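Local structure of 3',5'-cyclic-nucleotide phosphodiesterase 1 (Saccharomyces cerevisiae S288C, 4OJX) at residues A[7-12]-A[20-25]; A[126-131]-A[242-247]; A[277-282]-A[293-298]. The protein is a class-II cyclic-nucleotide phosphodiesterase of the metallo-beta-lactamase-like superfamily, with a two-zinc site between two mixed beta sheets. All blocks are in the same frame, centred on the assembly; numbering follows the deposited sequence.

All three contacts are buried, and they run from plain sheet architecture to the metal site. Contact 1 joins two strands of the eight-stranded sheet through backbone bonds and apolar packing. Contact 2 brings together loops from the ends of strands in both sheets, 121-125 and 238-242, and its segments meet through shared zinc ions and a tight Thr-127/Gly-243 packing. Contact 3 belongs to the seven-stranded sheet, where a carboxylate at the end of strand 273-279 holds a histidine against the guanosine-5'-monophosphate also touched by contact 2. The three are physically continuous: Gln-21 reaches Cys-242, Phe-23 packs on Leu-277, and Glu-279 accepts from the backbone of Val-245.

Contact 1 of 3, residues A[7-12]-A[20-25]; sequences TILGAN and TQCFIL
Thr-7 and Ile-24 form an antiparallel hydrogen-bonded pair, in which Thr-7 N donates to Ile-24 O at 2.8 Å and Ile-24 N to Thr-7 O at 2.9 Å. The regular ladder then slips by one residue in a classic beta bulge. Leu-9 and Gly-10 both face Cys-22, whose O accepts a good bond from Gly-10 N (3.1 Å, 153° at the hydrogen) and a weak one from Leu-9 N, while Cys-22 N binds Gly-10 O. Gly-10 CA lies only 3.2 Å from Thr-20 O, a CA-H...O contact in a spot with no place for a side chain.

Among the apolar contacts, Leu-9, at the corner of the chain and with CG beside its backbone N (chi1 -66°), lays CD1 across Ile-24 CG1 at 3.6 Å and also touches Cys-22 SG. Ile-8 and Phe-23 share the sheet face turned to strand 238-242, and there Ile-8 CG2 meets the Phe-23 ring at its edge, 4.3 Å from CE1. Beyond the bulge a water links Asn-12 O to Gln-21 N.

Helix 44-53 covers Thr-7 and Leu-9, with Ile-24 resting on strand 35-38, whereas Phe-23 turns to strand 238-242 of the second sheet.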
loop_
_atom_site.group_PDB
_atom_site.type_symbol
_atom_site.label_atom_id
_atom_site.label_comp_id
_atom_site.label_asym_id
_atom_site.label_seq_id
_atom_site.Cartn_x
_atom_site.Cartn_y
_atom_site.Cartn_z
ATOM N N THR A 7 -15.330 -11.197 1.771
ATOM C CA THR A 7 -14.330 -10.781 2.743
ATOM C C THR A 7 -13.878 -9.369 2.404
ATOM O O THR A 7 -13.393 -9.113 1.304
ATOM C CB THR A 7 -13.097 -11.699 2.725
ATOM O OG1 THR A 7 -13.497 -13.072 2.749
ATOM C CG2 THR A 7 -12.199 -11.411 3.922
ATOM N N ILE A 8 -14.057 -8.446 3.339
ATOM C CA ILE A 8 -13.651 -7.062 3.115
ATOM C C ILE A 8 -12.189 -6.920 3.514
ATOM O O ILE A 8 -11.874 -6.827 4.693
ATOM C CB ILE A 8 -14.533 -6.076 3.910
ATOM C CG1 ILE A 8 -16.017 -6.373 3.648
ATOM C CG2 ILE A 8 -14.138 -4.638 3.578
ATOM C CD1 ILE A 8 -16.992 -5.596 4.491
ATOM N N LEU A 9 -11.290 -6.942 2.536
ATOM C CA LEU A 9 -9.876 -6.726 2.835
ATOM C C LEU A 9 -9.557 -5.259 2.976
ATOM O O LEU A 9 -8.768 -4.873 3.832
ATOM C CB LEU A 9 -8.958 -7.374 1.798
ATOM C CG LEU A 9 -8.991 -8.901 1.746
ATOM C CD1 LEU A 9 -7.890 -9.395 0.824
ATOM C CD2 LEU A 9 -8.882 -9.558 3.118
ATOM N N GLY A 10 -10.175 -4.439 2.141
ATOM C CA GLY A 10 -9.930 -3.007 2.171
ATOM C C GLY A 10 -11.143 -2.248 1.713
ATOM O O GLY A 10 -11.750 -2.588 0.695
ATOM N N ALA A 11 -11.507 -1.221 2.470
ATOM C CA ALA A 11 -12.621 -0.364 2.100
ATOM C C ALA A 11 -12.282 1.115 2.274
ATOM O O ALA A 11 -13.166 1.949 2.269
ATOM C CB ALA A 11 -13.861 -0.733 2.903
ATOM N N ASN A 12 -10.997 1.422 2.391
ATOM C CA ASN A 12 -10.509 2.781 2.617
ATOM C C ASN A 12 -10.401 3.519 1.287
ATOM O O ASN A 12 -9.787 2.999 0.362
ATOM C CB ASN A 12 -9.139 2.647 3.298
ATOM C CG ASN A 12 -8.387 3.949 3.446
ATOM O OD1 ASN A 12 -8.946 5.033 3.405
ATOM N ND2 ASN A 12 -7.080 3.826 3.624
ATOM N N THR A 20 -6.759 -0.173 1.220
ATOM C CA THR A 20 -7.517 0.361 0.090
ATOM C C THR A 20 -8.264 -0.779 -0.623
ATOM O O THR A 20 -8.114 -1.952 -0.265
ATOM C CB THR A 20 -6.645 1.227 -0.839
ATOM O OG1 THR A 20 -5.551 0.463 -1.321
ATOM C CG2 THR A 20 -6.107 2.445 -0.098
ATOM N N GLN A 21 -9.100 -0.418 -1.590
ATOM C CA GLN A 21 -10.200 -1.282 -2.016
ATOM C C GLN A 21 -9.799 -2.679 -2.478
ATOM O O GLN A 21 -9.056 -2.843 -3.453
ATOM C CB GLN A 21 -11.004 -0.590 -3.120
ATOM C CG GLN A 21 -12.209 -1.402 -3.553
ATOM C CD GLN A 21 -13.330 -0.537 -4.080
ATOM O OE1 GLN A 21 -13.821 0.349 -3.386
ATOM N NE2 GLN A 21 -13.767 -0.814 -5.303
ATOM N N CYS A 22 -10.359 -3.690 -1.812
ATOM C CA CYS A 22 -10.263 -5.084 -2.250
ATOM C C CYS A 22 -11.283 -5.928 -1.514
ATOM O O CYS A 22 -11.337 -5.890 -0.279
ATOM C CB CYS A 22 -8.862 -5.652 -2.005
ATOM S SG CYS A 22 -8.700 -7.373 -2.539
ATOM N N PHE A 23 -12.077 -6.691 -2.268
ATOM C CA PHE A 23 -13.066 -7.598 -1.691
ATOM C C PHE A 23 -12.813 -8.995 -2.225
ATOM O O PHE A 23 -12.637 -9.169 -3.433
ATOM C CB PHE A 23 -14.478 -7.136 -2.065
ATOM C CG PHE A 23 -14.681 -5.655 -1.912
ATOM C CD1 PHE A 23 -14.619 -5.047 -0.663
ATOM C CD2 PHE A 23 -14.906 -4.862 -3.027
ATOM C CE1 PHE A 23 -14.787 -3.677 -0.534
ATOM C CE2 PHE A 23 -15.091 -3.493 -2.901
ATOM C CZ PHE A 23 -15.026 -2.897 -1.652
ATOM N N ILE A 24 -12.806 -9.989 -1.345
ATOM C CA ILE A 24 -12.676 -11.375 -1.764
ATOM C C ILE A 24 -14.060 -12.003 -1.810
ATOM O O ILE A 24 -14.873 -11.786 -0.908
ATOM C CB ILE A 24 -11.784 -12.165 -0.777
ATOM C CG1 ILE A 24 -10.393 -11.548 -0.670
ATOM C CG2 ILE A 24 -11.756 -13.657 -1.110
ATOM C CD1 ILE A 24 -9.648 -11.513 -1.971
ATOM N N LEU A 25 -14.325 -12.787 -2.853
ATOM C CA LEU A 25 -15.611 -13.470 -3.005
ATOM C C LEU A 25 -15.424 -14.970 -3.100
ATOM O O LEU A 25 -14.487 -15.448 -3.744
ATOM C CB LEU A 25 -16.302 -13.025 -4.291
ATOM C CG LEU A 25 -16.427 -11.535 -4.597
ATOM C CD1 LEU A 25 -17.116 -11.327 -5.938
ATOM C CD2 LEU A 25 -17.188 -10.833 -3.491
HETATM O O HOH W 1 -14.840 -14.366 0.750
HETATM O O HOH W 2 -9.398 2.363 -2.346
#

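Contact 2 of 3, residues A[126-131]-A[242-247]; sequences ITHPHL and CGDVEQ. With ZN (zinc ion), chain D; ZN (zinc ion), chain E; 5GP (guanosine-5'-monophosphate), chain C.
His-128 and Asp-244 meet at a zinc ion, in the two-metal centre of the metallo-beta-lactamase fold; His-128 and His-130 are the first two histidines of the family's HxHxDH motif, which Asp-132 and His-133 complete. His-128 NE2 and His-130 ND1 bind the chain D zinc, each at 2.2 Å, one ring using its far nitrogen and the other its near one. Asp-244 OD2 bridges the pair of metals, 2.2 Å from the chain D zinc and 2.1 Å from that of chain E. A water also bridges them, while the guanosine-5'-monophosphate phosphate gives O2P to the first zinc and O3P to the second. His-213 completes the first site; Asp-132, His-133 and His-326 complete the second.

The side chains of His-128 and Asp-244 cross at about a right angle, with ring and carboxylate planes 65° apart, and OD2 lies near the ring plane at its edge. Asp-244 OD2 and O2P of the nucleotide, both zinc ligands, lie 3.0 Å apart.

In the second shell, Thr-127 packs tightly on Gly-243, whose bare CA lets the threonine CB and methyl come close. The threonine also helps fix the rotation of the His-128 ring: His-128 ND1 donates to Thr-127 OG1 at 3.1 Å, nearly straight at 164°, with the oxygen just 7° out of the ring plane.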
loop_
_atom_site.group_PDB
_atom_site.type_symbol
_atom_site.label_atom_id
_atom_site.label_comp_id
_atom_site.label_asym_id
_atom_site.label_seq_id
_atom_site.Cartn_x
_atom_site.Cartn_y
_atom_site.Cartn_z
ATOM N N ILE A 126 -10.630 -6.167 -11.812
ATOM C CA ILE A 126 -10.177 -4.825 -11.467
ATOM C C ILE A 126 -11.146 -3.814 -12.052
ATOM O O ILE A 126 -11.526 -3.909 -13.224
ATOM C CB ILE A 126 -8.727 -4.571 -11.961
ATOM C CG1 ILE A 126 -7.755 -5.606 -11.381
ATOM C CG2 ILE A 126 -8.267 -3.154 -11.620
ATOM C CD1 ILE A 126 -7.715 -5.690 -9.867
ATOM N N THR A 127 -11.562 -2.859 -11.228
ATOM C CA THR A 127 -12.536 -1.868 -11.665
ATOM C C THR A 127 -11.928 -0.726 -12.470
ATOM O O THR A 127 -12.523 -0.234 -13.422
ATOM C CB THR A 127 -13.343 -1.292 -10.489
ATOM O OG1 THR A 127 -12.482 -0.546 -9.615
ATOM C CG2 THR A 127 -14.081 -2.394 -9.720
ATOM N N HIS A 128 -10.748 -0.288 -12.055
ATOM C CA HIS A 128 -10.004 0.762 -12.736
ATOM C C HIS A 128 -8.601 0.752 -12.201
ATOM O O HIS A 128 -8.367 0.214 -11.118
ATOM C CB HIS A 128 -10.700 2.127 -12.620
ATOM C CG HIS A 128 -10.671 2.754 -11.236
ATOM N ND1 HIS A 128 -11.280 2.211 -10.152
ATOM C CD2 HIS A 128 -10.139 3.970 -10.819
ATOM C CE1 HIS A 128 -11.128 3.050 -9.093
ATOM N NE2 HIS A 128 -10.440 4.127 -9.505
ATOM N N PRO A 129 -7.640 1.321 -12.952
ATOM C CA PRO A 129 -6.237 1.126 -12.609
ATOM C C PRO A 129 -5.631 2.200 -11.697
ATOM O O PRO A 129 -4.416 2.275 -11.577
ATOM C CB PRO A 129 -5.567 1.104 -13.981
ATOM C CG PRO A 129 -6.376 2.102 -14.761
ATOM C CD PRO A 129 -7.796 1.880 -14.313
ATOM N N HIS A 130 -6.451 3.020 -11.044
ATOM C CA HIS A 130 -5.886 3.919 -10.024
ATOM C C HIS A 130 -5.137 3.117 -9.002
ATOM O O HIS A 130 -5.559 2.017 -8.620
ATOM C CB HIS A 130 -6.961 4.731 -9.328
ATOM C CG HIS A 130 -7.413 5.939 -10.106
ATOM N ND1 HIS A 130 -8.586 6.572 -9.843
ATOM C CD2 HIS A 130 -6.796 6.649 -11.124
ATOM C CE1 HIS A 130 -8.711 7.620 -10.669
ATOM N NE2 HIS A 130 -7.618 7.672 -11.452
ATOM N N LEU A 131 -4.018 3.668 -8.550
ATOM C CA LEU A 131 -3.064 2.898 -7.762
ATOM C C LEU A 131 -3.675 2.268 -6.501
ATOM O O LEU A 131 -3.285 1.162 -6.132
ATOM C CB LEU A 131 -1.845 3.763 -7.441
ATOM C CG LEU A 131 -0.608 3.063 -6.875
ATOM C CD1 LEU A 131 0.659 3.693 -7.434
ATOM C CD2 LEU A 131 -0.619 3.078 -5.355
ATOM N N CYS A 242 -18.814 -2.501 -6.991
ATOM C CA CYS A 242 -18.571 -1.311 -7.806
ATOM C C CYS A 242 -17.172 -0.740 -7.666
ATOM O O CYS A 242 -16.580 -0.715 -6.578
ATOM C CB CYS A 242 -19.557 -0.201 -7.431
ATOM S SG CYS A 242 -21.296 -0.657 -7.521
ATOM N N GLY A 243 -16.668 -0.229 -8.780
ATOM C CA GLY A 243 -15.521 0.661 -8.741
ATOM C C GLY A 243 -15.956 2.086 -8.457
ATOM O O GLY A 243 -17.156 2.390 -8.460
ATOM N N ASP A 244 -14.972 2.961 -8.236
ATOM C CA ASP A 244 -15.197 4.387 -7.954
ATOM C C ASP A 244 -16.094 4.948 -9.069
ATOM O O ASP A 244 -15.972 4.547 -10.238
ATOM C CB ASP A 244 -13.874 5.210 -7.935
ATOM C CG ASP A 244 -12.803 4.720 -6.911
ATOM O OD1 ASP A 244 -13.197 3.744 -6.184
ATOM O OD2 ASP A 244 -11.587 5.295 -6.907
ATOM N N VAL A 245 -16.966 5.884 -8.725
ATOM C CA VAL A 245 -17.972 6.339 -9.681
ATOM C C VAL A 245 -18.502 7.711 -9.298
ATOM O O VAL A 245 -18.552 8.071 -8.116
ATOM C CB VAL A 245 -19.125 5.301 -9.793
ATOM C CG1 VAL A 245 -19.867 5.151 -8.463
ATOM C CG2 VAL A 245 -20.097 5.653 -10.921
ATOM N N GLU A 246 -18.897 8.470 -10.319
ATOM C CA GLU A 246 -19.633 9.724 -10.131
ATOM C C GLU A 246 -20.903 9.674 -10.971
ATOM O O GLU A 246 -21.013 8.874 -11.896
ATOM C CB GLU A 246 -18.780 10.923 -10.556
ATOM C CG GLU A 246 -18.403 10.908 -12.027
ATOM C CD GLU A 246 -17.749 12.189 -12.519
ATOM O OE1 GLU A 246 -17.431 12.235 -13.724
ATOM O OE2 GLU A 246 -17.543 13.125 -11.716
ATOM N N GLN A 247 -21.854 10.541 -10.647
ATOM C CA GLN A 247 -23.023 10.729 -11.498
ATOM C C GLN A 247 -22.552 11.088 -12.916
ATOM O O GLN A 247 -21.578 11.821 -13.090
ATOM C CB GLN A 247 -23.897 11.849 -10.925
ATOM C CG GLN A 247 -25.141 12.184 -11.738
ATOM C CD GLN A 247 -25.894 13.413 -11.248
ATOM O OE1 GLN A 247 -26.992 13.703 -11.723
ATOM N NE2 GLN A 247 -25.309 14.141 -10.307
HETATM ZN ZN ZN D . -10.197 6.037 -8.493
HETATM ZN ZN ZN E . -10.287 4.648 -5.358
HETATM P P 5GP C . -9.594 8.084 -5.887
HETATM O O1P 5GP C . -10.124 9.284 -5.222
HETATM O O2P 5GP C . -10.105 7.893 -7.291
HETATM O O3P 5GP C . -9.755 6.872 -5.010
HETATM O "O5'" 5GP C . -8.055 8.424 -5.990
HETATM C "C5'" 5GP C . -7.662 9.620 -6.748
HETATM C "C4'" 5GP C . -7.470 10.927 -5.910
HETATM O "O4'" 5GP C . -7.093 12.019 -6.790
HETATM C "C3'" 5GP C . -8.779 11.391 -5.264
HETATM O "O3'" 5GP C . -8.691 11.204 -3.850
HETATM C "C2'" 5GP C . -8.965 12.870 -5.576
HETATM O "O2'" 5GP C . -9.030 13.636 -4.350
HETATM C "C1'" 5GP C . -7.715 13.263 -6.342
HETATM N N9 5GP C . -8.053 14.144 -7.514
HETATM C C8 5GP C . -8.539 13.689 -8.669
HETATM N N7 5GP C . -8.714 14.719 -9.487
HETATM C C5 5GP C . -8.344 15.824 -8.844
HETATM C C6 5GP C . -8.336 17.103 -9.233
HETATM O O6 5GP C . -8.715 17.429 -10.358
HETATM N N1 5GP C . -7.891 18.096 -8.354
HETATM C C2 5GP C . -7.465 17.707 -7.083
HETATM N N2 5GP C . -7.043 18.635 -6.231
HETATM N N3 5GP C . -7.494 16.405 -6.743
HETATM C C4 5GP C . -7.930 15.471 -7.616
HETATM O O HOH W 3 -9.198 5.316 -6.914
#

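Contact 3 of 3, residues A[277-282]-A[293-298]; sequences LVECSC and GHLSPI. With 5GP (guanosine-5'-monophosphate), chain C.
Glu-279 and His-294 are brought together by two different turns of the side chain. The glutamate holds CG between its backbone N and carbonyl carbon (chi1 70°) and bends again at chi2, curling its carboxylate over to the 293-298 segment; the histidine has CG beside its backbone N, opposite the carbonyl carbon (chi1 -67°), with ND1 toward that carboxylate. The resulting bond from His-294 ND1 to Glu-279 OE1 is 2.7 Å long and almost perfectly straight. It lies in the ring plane and uses the syn lone pair of OE1, though ring and carboxylate are tilted 46° apart.

The other oxygen is gripped by three donors. Leu-295 N meets Glu-279 OE2 well off the carboxylate plane at 3.0 Å, Ser-281 OG meets it from the opposite face at 2.7 Å, and Ser-281 N arrives on the anti side, tilted to the same face as OG. Such a set would hold the carboxylate against rotation. Ser-281 OG is also hydrogen-bonded to His-326 ND1, of a second-zinc ligand, and Ser-281 CB makes a CH-pi contact over one His-294 face. His-294 NE2 is modelled only 2.5 Å from nucleotide O1P, a hydrogen bond of doubtful length, consistent with Glu-279 orienting, from the second shell, a histidine that meets the phosphate.

Farther along, Cys-282 N bonds weakly to Leu-295 O, and Cys-280 SG packs on Pro-297 CD at 3.7 Å. The contact thus ties the end of strand 273-279, between strands 238-242 and 321-325, to the start of helix 297-311, with helix 336-350 packed against Cys-280 and Pro-297.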
loop_
_atom_site.group_PDB
_atom_site.type_symbol
_atom_site.label_atom_id
_atom_site.label_comp_id
_atom_site.label_asym_id
_atom_site.label_seq_id
_atom_site.Cartn_x
_atom_site.Cartn_y
_atom_site.Cartn_z
ATOM N N LEU A 277 -22.193 -3.253 -3.265
ATOM C CA LEU A 277 -21.037 -2.633 -2.624
ATOM C C LEU A 277 -20.663 -1.435 -3.466
ATOM O O LEU A 277 -20.157 -1.584 -4.575
ATOM C CB LEU A 277 -19.864 -3.608 -2.531
ATOM C CG LEU A 277 -19.815 -4.553 -1.329
ATOM C CD1 LEU A 277 -21.006 -5.498 -1.313
ATOM C CD2 LEU A 277 -18.512 -5.356 -1.313
ATOM N N VAL A 278 -20.938 -0.246 -2.947
ATOM C CA VAL A 278 -20.823 0.962 -3.748
ATOM C C VAL A 278 -20.255 2.080 -2.887
ATOM O O VAL A 278 -20.552 2.175 -1.695
ATOM C CB VAL A 278 -22.184 1.364 -4.387
ATOM C CG1 VAL A 278 -23.248 1.600 -3.320
ATOM C CG2 VAL A 278 -22.026 2.570 -5.306
ATOM N N GLU A 279 -19.454 2.945 -3.495
ATOM C CA GLU A 279 -18.802 3.990 -2.734
ATOM C C GLU A 279 -19.743 5.081 -2.239
ATOM O O GLU A 279 -20.764 5.396 -2.858
ATOM C CB GLU A 279 -17.695 4.654 -3.547
ATOM C CG GLU A 279 -18.162 5.511 -4.720
ATOM C CD GLU A 279 -17.246 6.691 -4.938
ATOM O OE1 GLU A 279 -16.425 6.637 -5.874
ATOM O OE2 GLU A 279 -17.334 7.662 -4.152
ATOM N N CYS A 280 -19.347 5.683 -1.127
ATOM C CA CYS A 280 -19.747 7.046 -0.839
ATOM C C CYS A 280 -18.515 7.699 -0.235
ATOM O O CYS A 280 -18.334 7.694 0.983
ATOM C CB CYS A 280 -20.948 7.108 0.100
ATOM S SG CYS A 280 -21.698 8.752 0.134
ATOM N N SER A 281 -17.639 8.222 -1.091
ATOM C CA SER A 281 -16.331 8.690 -0.626
ATOM C C SER A 281 -16.411 9.837 0.360
ATOM O O SER A 281 -15.581 9.931 1.259
ATOM C CB SER A 281 -15.457 9.131 -1.799
ATOM O OG SER A 281 -15.087 8.048 -2.629
ATOM N N CYS A 282 -17.393 10.715 0.165
ATOM C CA CYS A 282 -17.445 11.994 0.874
ATOM C C CYS A 282 -18.796 12.220 1.526
ATOM O O CYS A 282 -19.813 11.730 1.021
ATOM C CB CYS A 282 -17.216 13.139 -0.100
ATOM S SG CYS A 282 -15.653 13.048 -0.973
ATOM N N GLY A 293 -14.968 12.949 -9.141
ATOM C CA GLY A 293 -15.007 11.565 -9.614
ATOM C C GLY A 293 -15.722 10.595 -8.681
ATOM O O GLY A 293 -15.696 9.388 -8.911
ATOM N N HIS A 294 -16.373 11.119 -7.639
ATOM C CA HIS A 294 -16.929 10.290 -6.568
ATOM C C HIS A 294 -18.340 10.656 -6.235
ATOM O O HIS A 294 -18.906 11.598 -6.812
ATOM C CB HIS A 294 -16.066 10.412 -5.315
ATOM C CG HIS A 294 -14.702 9.815 -5.466
ATOM N ND1 HIS A 294 -14.511 8.502 -5.705
ATOM C CD2 HIS A 294 -13.448 10.395 -5.413
ATOM C CE1 HIS A 294 -13.200 8.260 -5.800
ATOM N NE2 HIS A 294 -12.549 9.420 -5.622
ATOM N N LEU A 295 -18.901 9.913 -5.285
ATOM C CA LEU A 295 -20.234 10.170 -4.763
ATOM C C LEU A 295 -20.194 10.798 -3.380
ATOM O O LEU A 295 -19.253 10.602 -2.607
ATOM C CB LEU A 295 -21.072 8.882 -4.718
ATOM C CG LEU A 295 -21.302 8.136 -6.031
ATOM C CD1 LEU A 295 -22.041 6.829 -5.769
ATOM C CD2 LEU A 295 -22.058 8.971 -7.058
ATOM N N SER A 296 -21.236 11.576 -3.097
ATOM C CA SER A 296 -21.588 11.997 -1.746
ATOM C C SER A 296 -22.998 11.463 -1.492
ATOM O O SER A 296 -23.612 10.925 -2.414
ATOM C CB SER A 296 -21.535 13.521 -1.615
ATOM O OG SER A 296 -22.665 14.098 -2.238
ATOM N N PRO A 297 -23.521 11.600 -0.255
ATOM C CA PRO A 297 -24.792 10.941 0.031
ATOM C C PRO A 297 -25.960 11.335 -0.873
ATOM O O PRO A 297 -26.763 10.466 -1.218
ATOM C CB PRO A 297 -25.052 11.318 1.495
ATOM C CG PRO A 297 -23.670 11.416 2.064
ATOM C CD PRO A 297 -22.924 12.138 0.981
ATOM N N ILE A 298 -26.055 12.603 -1.275
ATOM C CA ILE A 298 -27.160 13.003 -2.142
ATOM C C ILE A 298 -27.057 12.325 -3.509
ATOM O O ILE A 298 -28.066 11.887 -4.064
ATOM C CB ILE A 298 -27.307 14.544 -2.254
ATOM C CG1 ILE A 298 -28.526 14.924 -3.109
ATOM C CG2 ILE A 298 -26.033 15.202 -2.772
ATOM C CD1 ILE A 298 -29.842 14.397 -2.570
HETATM P P 5GP C . -9.594 8.084 -5.887
HETATM O O1P 5GP C . -10.124 9.284 -5.222
HETATM O O2P 5GP C . -10.105 7.893 -7.291
HETATM O O3P 5GP C . -9.755 6.872 -5.010
HETATM O "O5'" 5GP C . -8.055 8.424 -5.990
HETATM C "C5'" 5GP C . -7.662 9.620 -6.748
HETATM C "C4'" 5GP C . -7.470 10.927 -5.910
HETATM O "O4'" 5GP C . -7.093 12.019 -6.790
HETATM C "C3'" 5GP C . -8.779 11.391 -5.264
HETATM O "O3'" 5GP C . -8.691 11.204 -3.850
HETATM C "C2'" 5GP C . -8.965 12.870 -5.576
HETATM O "O2'" 5GP C . -9.030 13.636 -4.350
HETATM C "C1'" 5GP C . -7.715 13.263 -6.342
HETATM N N9 5GP C . -8.053 14.144 -7.514
HETATM C C8 5GP C . -8.539 13.689 -8.669
HETATM N N7 5GP C . -8.714 14.719 -9.487
HETATM C C5 5GP C . -8.344 15.824 -8.844
HETATM C C6 5GP C . -8.336 17.103 -9.233
HETATM O O6 5GP C . -8.715 17.429 -10.358
HETATM N N1 5GP C . -7.891 18.096 -8.354
HETATM C C2 5GP C . -7.465 17.707 -7.083
HETATM N N2 5GP C . -7.043 18.635 -6.231
HETATM N N3 5GP C . -7.494 16.405 -6.743
HETATM C C4 5GP C . -7.930 15.471 -7.616
#